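Local coordinates for guanine nucleotide exchange protein (Legionella pneumophila, PDB 1XSZ) that probably promotes guanine nucleotide exchange on ADP-ribosylation factor (Arf) GTPases through a Sec7 domain whose active site lies under a cap, at residues 31-35 with 36-40; 66-69 with 70-73; 210-213 with 214-217. All coordinates share one frame; numbering follows the deposited sequence. Where two conformers were deposited one is given.

How the interactions relate
Each of these three local contacts sits at a helix end, within one continuous piece of chain. Interaction 1 closes helix 22-35, whereas interactions 2 and 3 lead into helices 69-80 and 216-224. The first two belong to the Sec7 domain, both at its surface, with centres about 18 Å apart; their helices are joined by a salt bridge from Glu-70 to Lys-30. Interaction 3 lies in the capping domain, with its centre about 34 Å from that of interaction 2, and is partly buried. Chemistry follows place: interaction 1 combines backbone bonds with an apolar patch, interaction 2 is largely amide and carbonyl, and interaction 3 pairs 3-10 turns with a buried carboxylate.

Interaction 1 of 3, residues 31-35 with 36-40; sequences EICEQ and YKISP
Cys-33 and Ile-38 make the tight side of this turn, where helix 22-35 stops and the chain folds back against its last residues. CB of Cys-33 lies 3.8 Å from CB of Ile-38, and SG of Cys-33 comes equally near, 3.8 Å, to CA of Pro-40. Glu-43 of helix 40-50 touches both Cys-33 and Ile-38, so the next helix packs on this apolar patch. The other flank is exposed and looser. There Gln-35 and Tyr-36 run side by side, pointing the same way. With CG anti to the backbone N (chi1 -176°) and the chain extended beyond it, Gln-35 carries its amide along the ring until NE2 is 3.0 Å from CE1 of Tyr-36. Amide and ring planes are 37° apart, an oblique approach rather than a flat stack. Ile-32 O sits at the ring edge, in plane, 3.3 Å from CD1 of Tyr-36, and also accepts the backbone N-H of that residue. Lys-37 bends its aliphatic part back, CD 3.6 Å from Glu-34 O. Two backbone bonds fix the ending: Ile-38 N to Cys-33 O, 2.7 Å and nearly straight (169°), and the longer Lys-37 N to Glu-34 O, 3.3 Å, whose donor stands above the carbonyl plane. With Lys-37 at positive phi as the C-prime residue, this is a Schellman motif terminating a helix of the Sec7 domain.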
ATOM      1  N   GLU A  31      13.190 -22.065  -5.169  1.00 24.67           N
ATOM      2  CA  GLU A  31      14.048 -23.084  -5.767  1.00 27.11           C
ATOM      3  C   GLU A  31      14.292 -24.225  -4.785  1.00 27.04           C
ATOM      4  O   GLU A  31      14.271 -25.396  -5.164  1.00 27.59           O
ATOM      5  CB  GLU A  31      15.382 -22.473  -6.202  1.00 28.80           C
ATOM      6  CG  GLU A  31      15.251 -21.478  -7.344  1.00 33.36           C
ATOM      7  CD  GLU A  31      16.593 -20.983  -7.844  1.00 35.20           C
ATOM      8  OE1 GLU A  31      17.344 -20.383  -7.046  1.00 37.10           O
ATOM      9  OE2 GLU A  31      16.895 -21.194  -9.037  1.00 38.61           O
ATOM     10  N   ILE A  32      14.521 -23.880  -3.522  1.00 26.28           N
ATOM     11  CA  ILE A  32      14.755 -24.883  -2.493  1.00 25.91           C
ATOM     12  C   ILE A  32      13.492 -25.709  -2.277  1.00 26.47           C
ATOM     13  O   ILE A  32      13.558 -26.929  -2.135  1.00 25.46           O
ATOM     14  CB  ILE A  32      15.169 -24.227  -1.160  1.00 26.00           C
ATOM     15  CG1 ILE A  32      16.522 -23.532  -1.329  1.00 26.78           C
ATOM     16  CG2 ILE A  32      15.234 -25.275  -0.052  1.00 24.86           C
ATOM     17  CD1 ILE A  32      16.978 -22.767  -0.106  1.00 27.71           C
ATOM     18  N   CYS A  33      12.342 -25.041  -2.256  1.00 26.04           N
ATOM     19  CA  CYS A  33      11.073 -25.732  -2.060  1.00 27.10           C
ATOM     20  C   CYS A  33      10.790 -26.712  -3.191  1.00 29.39           C
ATOM     21  O   CYS A  33      10.249 -27.793  -2.963  1.00 29.02           O
ATOM     22  CB  CYS A  33       9.929 -24.723  -1.941  1.00 26.08           C
ATOM     23  SG  CYS A  33       9.958 -23.775  -0.396  1.00 22.80           S
ATOM     24  N   GLU A  34      11.159 -26.331  -4.408  0.50 29.98           N
ATOM     25  CA  GLU A  34      10.953 -27.181  -5.572  0.50 31.73           C
ATOM     26  C   GLU A  34      11.792 -28.445  -5.431  0.50 32.13           C
ATOM     27  O   GLU A  34      11.292 -29.560  -5.589  0.50 31.97           O
ATOM     28  CB  GLU A  34      11.352 -26.421  -6.843  0.50 32.85           C
ATOM     29  CG  GLU A  34      11.163 -27.175  -8.161  0.50 35.25           C
ATOM     30  CD  GLU A  34      12.261 -28.188  -8.442  0.50 36.50           C
ATOM     31  OE1 GLU A  34      12.223 -29.298  -7.873  0.50 37.52           O
ATOM     32  OE2 GLU A  34      13.172 -27.871  -9.235  0.50 37.27           O
ATOM     33  N   GLN A  35      13.069 -28.260  -5.119  1.00 32.08           N
ATOM     34  CA  GLN A  35      14.001 -29.369  -4.972  1.00 33.68           C
ATOM     35  C   GLN A  35      13.603 -30.374  -3.893  1.00 33.41           C
ATOM     36  O   GLN A  35      13.773 -31.581  -4.073  1.00 33.89           O
ATOM     37  CB  GLN A  35      15.404 -28.832  -4.681  1.00 34.91           C
ATOM     38  CG  GLN A  35      16.478 -29.905  -4.597  1.00 38.75           C
ATOM     39  CD  GLN A  35      17.868 -29.323  -4.427  1.00 40.46           C
ATOM     40  OE1 GLN A  35      18.318 -28.515  -5.241  1.00 42.52           O
ATOM     41  NE2 GLN A  35      18.558 -29.734  -3.370  1.00 42.15           N
ATOM     42  N   TYR A  36      13.072 -29.890  -2.775  1.00 32.87           N
ATOM     43  CA  TYR A  36      12.681 -30.787  -1.696  1.00 32.86           C
ATOM     44  C   TYR A  36      11.177 -30.991  -1.553  1.00 32.51           C
ATOM     45  O   TYR A  36      10.707 -31.477  -0.523  1.00 32.55           O
ATOM     46  CB  TYR A  36      13.275 -30.305  -0.370  1.00 34.22           C
ATOM     47  CG  TYR A  36      14.786 -30.310  -0.365  1.00 35.53           C
ATOM     48  CD1 TYR A  36      15.509 -29.242  -0.895  1.00 36.00           C
ATOM     49  CD2 TYR A  36      15.495 -31.406   0.125  1.00 36.50           C
ATOM     50  CE1 TYR A  36      16.902 -29.264  -0.936  1.00 36.97           C
ATOM     51  CE2 TYR A  36      16.886 -31.441   0.087  1.00 36.88           C
ATOM     52  CZ  TYR A  36      17.584 -30.368  -0.445  1.00 37.45           C
ATOM     53  OH  TYR A  36      18.959 -30.403  -0.489  1.00 39.23           O
ATOM     54  N   LYS A  37      10.432 -30.627  -2.590  1.00 31.99           N
ATOM     55  CA  LYS A  37       8.981 -30.784  -2.599  1.00 32.20           C
ATOM     56  C   LYS A  37       8.325 -30.168  -1.367  1.00 32.03           C
ATOM     57  O   LYS A  37       7.652 -30.855  -0.595  1.00 32.55           O
ATOM     58  CB  LYS A  37       8.619 -32.268  -2.692  1.00 33.37           C
ATOM     59  CG  LYS A  37       9.329 -33.008  -3.818  1.00 35.50           C
ATOM     60  CD  LYS A  37       9.031 -32.391  -5.176  1.00 36.29           C
ATOM     61  CE  LYS A  37       9.766 -33.127  -6.287  1.00 37.67           C
ATOM     62  NZ  LYS A  37       9.374 -34.563  -6.355  1.00 38.15           N
ATOM     63  N   ILE A  38       8.528 -28.866  -1.193  1.00 30.76           N
ATOM     64  CA  ILE A  38       7.969 -28.126  -0.066  1.00 30.16           C
ATOM     65  C   ILE A  38       6.967 -27.104  -0.596  1.00 29.24           C
ATOM     66  O   ILE A  38       7.195 -26.498  -1.641  1.00 28.75           O
ATOM     67  CB  ILE A  38       9.073 -27.350   0.687  1.00 30.19           C
ATOM     68  CG1 ILE A  38      10.189 -28.303   1.115  1.00 30.93           C
ATOM     69  CG2 ILE A  38       8.479 -26.644   1.898  1.00 31.14           C
ATOM     70  CD1 ILE A  38      11.448 -27.594   1.569  1.00 31.05           C
ATOM     71  N   SER A  39       5.856 -26.921   0.113  1.00 28.92           N
ATOM     72  CA  SER A  39       4.858 -25.936  -0.296  1.00 28.78           C
ATOM     73  C   SER A  39       5.551 -24.581  -0.152  1.00 27.40           C
ATOM     74  O   SER A  39       5.873 -24.155   0.957  1.00 27.48           O
ATOM     75  CB  SER A  39       3.630 -26.010   0.612  1.00 30.39           C
ATOM     76  OG  SER A  39       3.990 -25.837   1.973  1.00 35.34           O
ATOM     77  N   PRO A  40       5.783 -23.884  -1.275  1.00 26.36           N
ATOM     78  CA  PRO A  40       6.452 -22.579  -1.276  1.00 25.01           C
ATOM     79  C   PRO A  40       5.797 -21.409  -0.547  1.00 23.59           C
ATOM     80  O   PRO A  40       6.458 -20.721   0.232  1.00 23.64           O
ATOM     81  CB  PRO A  40       6.639 -22.295  -2.764  1.00 26.15           C
ATOM     82  CG  PRO A  40       5.423 -22.922  -3.363  1.00 26.39           C
ATOM     83  CD  PRO A  40       5.359 -24.249  -2.640  1.00 26.66           C
TER

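Interaction 2 of 3, residues 66-69 with 70-73; sequences SPEA and ENQQ
NE2 of Gln-72 gives its hydrogen to Pro-67 O at 2.8 Å, the shortest hydrogen bond of this helix start, with an N-H...O angle of 157°. The acceptor lies in the amide plane of Gln-72, while seen from the carbonyl of Pro-67 the donor is tilted out of plane. The first torsion of Gln-72 sets CG beside its own backbone N (chi1 -61°); from there the extended chain runs back past Glu-68 O, 3.3 Å from CG of Gln-72, to the loop carbonyl. The backbone N of the same residue bonds to Glu-68 O at 3.0 Å, and Gln-73 N to Ala-69 O at 3.1 Å. These main-chain bonds close the first helical turn, and the side-chain bond ties the preceding loop to it.

On the inner side, the buried Asn-71 lies alongside Glu-68, pointing the same way, their amide and carboxylate planes 75° apart. OD1 of Asn-71 rests 3.2 Å from CB of Glu-68, whereas its ND2 passes 3.5 Å from CB of Ser-66 on the way to its bond with Tyr-63 O. Ser-66 OG bonds to Asp-62 O, and Glu-70 turns away to Tyr-63 OH and to a salt bridge with Lys-30 of helix 22-35.

Glu-68 holds the N-cap position of helix 69-80, its bent chain carrying the carboxylate back over its own backbone. Side-chain amides thus donate to main-chain carbonyls of the loop (Pro-67) and of the helix before it (Tyr-63), with one charged link, Glu-70 to Lys-30; this chemistry implies a largely polar connection from the loop and the end of helix 57-64 to the first turn of helix 69-80, with little apolar packing.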
ATOM      1  N   SER A  66       1.190  -6.844  -1.865  1.00 14.38           N
ATOM      2  CA  SER A  66       1.079  -6.699  -3.313  1.00 16.79           C
ATOM      3  C   SER A  66      -0.126  -7.451  -3.867  1.00 16.70           C
ATOM      4  O   SER A  66      -0.601  -8.411  -3.264  1.00 17.45           O
ATOM      5  CB  SER A  66       2.372  -7.161  -3.983  1.00 18.26           C
ATOM      6  OG  SER A  66       3.412  -6.238  -3.704  1.00 22.40           O
ATOM      7  N   PRO A  67      -0.626  -7.032  -5.042  1.00 17.04           N
ATOM      8  CA  PRO A  67      -1.792  -7.665  -5.667  1.00 18.13           C
ATOM      9  C   PRO A  67      -1.605  -8.997  -6.389  1.00 18.59           C
ATOM     10  O   PRO A  67      -2.585  -9.711  -6.618  1.00 19.16           O
ATOM     11  CB  PRO A  67      -2.292  -6.580  -6.612  1.00 18.21           C
ATOM     12  CG  PRO A  67      -1.005  -5.994  -7.104  1.00 19.03           C
ATOM     13  CD  PRO A  67      -0.191  -5.858  -5.824  1.00 18.06           C
ATOM     14  N   GLU A  68      -0.374  -9.335  -6.755  1.00 19.42           N
ATOM     15  CA  GLU A  68      -0.130 -10.584  -7.477  1.00 20.29           C
ATOM     16  C   GLU A  68      -0.639 -11.819  -6.730  1.00 20.46           C
ATOM     17  O   GLU A  68      -0.619 -11.870  -5.498  1.00 18.73           O
ATOM     18  CB  GLU A  68       1.360 -10.736  -7.792  1.00 21.75           C
ATOM     19  CG  GLU A  68       1.905  -9.743  -8.823  1.00 24.87           C
ATOM     20  CD  GLU A  68       1.911  -8.308  -8.329  1.00 27.52           C
ATOM     21  OE1 GLU A  68       2.225  -8.091  -7.139  1.00 27.17           O
ATOM     22  OE2 GLU A  68       1.621  -7.394  -9.133  1.00 28.78           O
ATOM     23  N   ALA A  69      -1.096 -12.813  -7.488  1.00 21.01           N
ATOM     24  CA  ALA A  69      -1.637 -14.048  -6.926  1.00 20.54           C
ATOM     25  C   ALA A  69      -0.723 -14.720  -5.905  1.00 19.74           C
ATOM     26  O   ALA A  69      -1.164 -15.089  -4.822  1.00 20.31           O
ATOM     27  CB  ALA A  69      -1.965 -15.029  -8.054  1.00 22.02           C
ATOM     28  N   GLU A  70       0.547 -14.883  -6.251  1.00 18.89           N
ATOM     29  CA  GLU A  70       1.503 -15.511  -5.345  1.00 19.33           C
ATOM     30  C   GLU A  70       1.568 -14.761  -4.020  1.00 18.70           C
ATOM     31  O   GLU A  70       1.461 -15.352  -2.945  1.00 18.72           O
ATOM     32  CB  GLU A  70       2.891 -15.536  -5.982  1.00 22.07           C
ATOM     33  CG  GLU A  70       3.997 -16.029  -5.058  1.00 25.59           C
ATOM     34  CD  GLU A  70       5.359 -15.978  -5.722  1.00 29.06           C
ATOM     35  OE1 GLU A  70       5.563 -16.703  -6.717  1.00 29.34           O
ATOM     36  OE2 GLU A  70       6.225 -15.208  -5.256  1.00 30.03           O
ATOM     37  N   ASN A  71       1.750 -13.449  -4.107  1.00 16.79           N
ATOM     38  CA  ASN A  71       1.837 -12.603  -2.926  1.00 16.53           C
ATOM     39  C   ASN A  71       0.615 -12.739  -2.032  1.00 15.87           C
ATOM     40  O   ASN A  71       0.741 -12.801  -0.808  1.00 15.72           O
ATOM     41  CB  ASN A  71       1.994 -11.141  -3.343  1.00 16.93           C
ATOM     42  CG  ASN A  71       3.181 -10.924  -4.251  1.00 17.40           C
ATOM     43  OD1 ASN A  71       3.237 -11.468  -5.359  1.00 19.81           O
ATOM     44  ND2 ASN A  71       4.142 -10.133  -3.792  1.00 17.76           N
ATOM     45  N   GLN A  72      -0.568 -12.773  -2.638  1.00 15.99           N
ATOM     46  CA  GLN A  72      -1.786 -12.890  -1.855  1.00 16.77           C
ATOM     47  C   GLN A  72      -1.868 -14.236  -1.143  1.00 16.62           C
ATOM     48  O   GLN A  72      -2.366 -14.318  -0.021  1.00 16.74           O
ATOM     49  CB  GLN A  72      -3.014 -12.634  -2.739  1.00 18.66           C
ATOM     50  CG  GLN A  72      -3.004 -11.227  -3.336  1.00 20.68           C
ATOM     51  CD  GLN A  72      -4.388 -10.673  -3.600  1.00 24.03           C
ATOM     52  OE1 GLN A  72      -5.229 -10.621  -2.702  1.00 23.60           O
ATOM     53  NE2 GLN A  72      -4.629 -10.241  -4.833  1.00 25.27           N
ATOM     54  N   GLN A  73      -1.361 -15.288  -1.778  1.00 17.81           N
ATOM     55  CA  GLN A  73      -1.368 -16.599  -1.142  1.00 18.03           C
ATOM     56  C   GLN A  73      -0.397 -16.594   0.033  1.00 17.39           C
ATOM     57  O   GLN A  73      -0.677 -17.166   1.086  1.00 17.82           O
ATOM     58  CB  GLN A  73      -0.963 -17.690  -2.136  1.00 21.24           C
ATOM     59  CG  GLN A  73      -2.004 -17.968  -3.208  1.00 26.04           C
ATOM     60  CD  GLN A  73      -1.588 -19.087  -4.142  1.00 30.78           C
ATOM     61  OE1 GLN A  73      -0.583 -18.981  -4.848  1.00 34.75           O
ATOM     62  NE2 GLN A  73      -2.357 -20.169  -4.150  1.00 33.87           N
TER

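Interaction 3 of 3, residues 210-213 with 214-217; sequences TTLN and KDST
The flat amide of Asn-213 lies beside Lys-214, both side chains pointing the same way, and it is the oxygen end that touches: OD1 of Asn-213 is 3.1 Å from CG of Lys-214. CG of Asn-213 sits between the backbone N and the carbonyl carbon (chi1 55°), which turns OD1 toward the following residue. The other flat group, the carboxylate of Asp-215, is gripped through both oxygens: OD1 takes a weak bond from Thr-217 N at 2.7 Å and another bond from Phe-218 N, while OD2 accepts from Ser-319 N. Asp-215 is thus the N-cap of helix 216-224, which follows strand 204-208 in the RalF capping domain, and its buried carboxylate also ties the helix start, through OD2, to the loop at Ser-319. Two 3-10 steps lead into this N-cap, Lys-214 N to Thr-211 O and Asp-215 N to Leu-212 O, each 3.0 Å with the donor above the carbonyl plane. CB of Asp-215 is pressed to 3.1 Å from Leu-212 O, and CD1 of Leu-212 reaches 4.1 Å from the same CB. On the exposed side, the Lys-214 chain slants across Thr-211, its CE 3.8 Å from CG2 of Thr-211.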
ATOM      1  N   THR A 210       5.432  21.119  -0.497  1.00 16.71           N
ATOM      2  CA  THR A 210       4.516  22.162  -0.065  1.00 18.54           C
ATOM      3  C   THR A 210       4.060  23.031  -1.234  1.00 19.75           C
ATOM      4  O   THR A 210       3.206  23.902  -1.063  1.00 21.47           O
ATOM      5  CB  THR A 210       5.181  23.066   0.985  1.00 19.05           C
ATOM      6  OG1 THR A 210       6.428  23.548   0.467  1.00 22.36           O
ATOM      7  CG2 THR A 210       5.438  22.296   2.269  1.00 20.87           C
ATOM      8  N   THR A 211       4.625  22.792  -2.415  1.00 19.99           N
ATOM      9  CA  THR A 211       4.268  23.564  -3.604  1.00 21.30           C
ATOM     10  C   THR A 211       3.747  22.711  -4.761  1.00 20.61           C
ATOM     11  O   THR A 211       3.399  23.238  -5.817  1.00 20.78           O
ATOM     12  CB  THR A 211       5.473  24.390  -4.114  1.00 22.18           C
ATOM     13  OG1 THR A 211       6.606  23.532  -4.297  1.00 22.72           O
ATOM     14  CG2 THR A 211       5.825  25.486  -3.120  1.00 23.21           C
ATOM     15  N   LEU A 212       3.680  21.398  -4.561  1.00 18.67           N
ATOM     16  CA  LEU A 212       3.202  20.492  -5.603  1.00 17.70           C
ATOM     17  C   LEU A 212       1.775  20.804  -6.051  1.00 19.29           C
ATOM     18  O   LEU A 212       1.429  20.600  -7.216  1.00 19.54           O
ATOM     19  CB  LEU A 212       3.281  19.038  -5.116  1.00 16.75           C
ATOM     20  CG  LEU A 212       2.828  17.940  -6.084  1.00 15.63           C
ATOM     21  CD1 LEU A 212       3.655  17.993  -7.362  1.00 15.72           C
ATOM     22  CD2 LEU A 212       2.975  16.578  -5.416  1.00 14.67           C
ATOM     23  N   ASN A 213       0.947  21.298  -5.136  1.00 20.59           N
ATOM     24  CA  ASN A 213      -0.435  21.609  -5.490  1.00 23.19           C
ATOM     25  C   ASN A 213      -0.548  22.749  -6.497  1.00 23.60           C
ATOM     26  O   ASN A 213      -1.598  22.934  -7.106  1.00 24.37           O
ATOM     27  CB  ASN A 213      -1.259  21.937  -4.239  1.00 26.94           C
ATOM     28  CG  ASN A 213      -0.658  23.056  -3.420  1.00 30.31           C
ATOM     29  OD1 ASN A 213      -0.214  24.067  -3.957  1.00 34.32           O
ATOM     30  ND2 ASN A 213      -0.651  22.883  -2.104  1.00 35.11           N
ATOM     31  N   LYS A 214       0.533  23.504  -6.678  1.00 24.01           N
ATOM     32  CA  LYS A 214       0.530  24.619  -7.626  1.00 24.48           C
ATOM     33  C   LYS A 214       1.116  24.195  -8.970  1.00 23.62           C
ATOM     34  O   LYS A 214       1.142  24.974  -9.924  1.00 24.77           O
ATOM     35  CB  LYS A 214       1.332  25.799  -7.070  1.00 26.67           C
ATOM     36  CG  LYS A 214       0.780  26.376  -5.778  1.00 29.90           C
ATOM     37  CD  LYS A 214       1.575  27.594  -5.326  1.00 32.94           C
ATOM     38  CE  LYS A 214       3.021  27.239  -5.015  1.00 34.44           C
ATOM     39  NZ  LYS A 214       3.807  28.431  -4.582  1.00 36.81           N
ATOM     40  N   ASP A 215       1.587  22.955  -9.036  1.00 20.80           N
ATOM     41  CA  ASP A 215       2.174  22.406 -10.252  1.00 19.88           C
ATOM     42  C   ASP A 215       1.075  22.167 -11.293  1.00 20.10           C
ATOM     43  O   ASP A 215       0.093  21.471 -11.028  1.00 19.35           O
ATOM     44  CB  ASP A 215       2.903  21.100  -9.903  1.00 19.50           C
ATOM     45  CG  ASP A 215       3.610  20.482 -11.090  1.00 22.17           C
ATOM     46  OD1 ASP A 215       2.930  20.107 -12.063  1.00 24.60           O
ATOM     47  OD2 ASP A 215       4.851  20.359 -11.045  1.00 25.73           O
ATOM     48  N   SER A 216       1.245  22.749 -12.476  0.50 18.66           N
ATOM     49  CA  SER A 216       0.262  22.612 -13.546  0.50 19.63           C
ATOM     50  C   SER A 216      -0.063  21.157 -13.867  0.50 18.18           C
ATOM     51  O   SER A 216      -1.223  20.809 -14.093  0.50 19.05           O
ATOM     52  CB  SER A 216       0.753  23.324 -14.810  0.50 20.16           C
ATOM     53  OG  SER A 216       1.981  22.785 -15.263  0.50 22.08           O
ATOM     54  N   THR A 217       0.957  20.306 -13.886  1.00 18.74           N
ATOM     55  CA  THR A 217       0.751  18.894 -14.179  1.00 18.18           C
ATOM     56  C   THR A 217      -0.049  18.240 -13.060  1.00 16.84           C
ATOM     57  O   THR A 217      -0.937  17.432 -13.321  1.00 18.31           O
ATOM     58  CB  THR A 217       2.093  18.158 -14.365  1.00 18.83           C
ATOM     59  OG1 THR A 217       2.794  18.730 -15.477  1.00 20.04           O
ATOM     60  CG2 THR A 217       1.862  16.679 -14.643  1.00 19.78           C
TER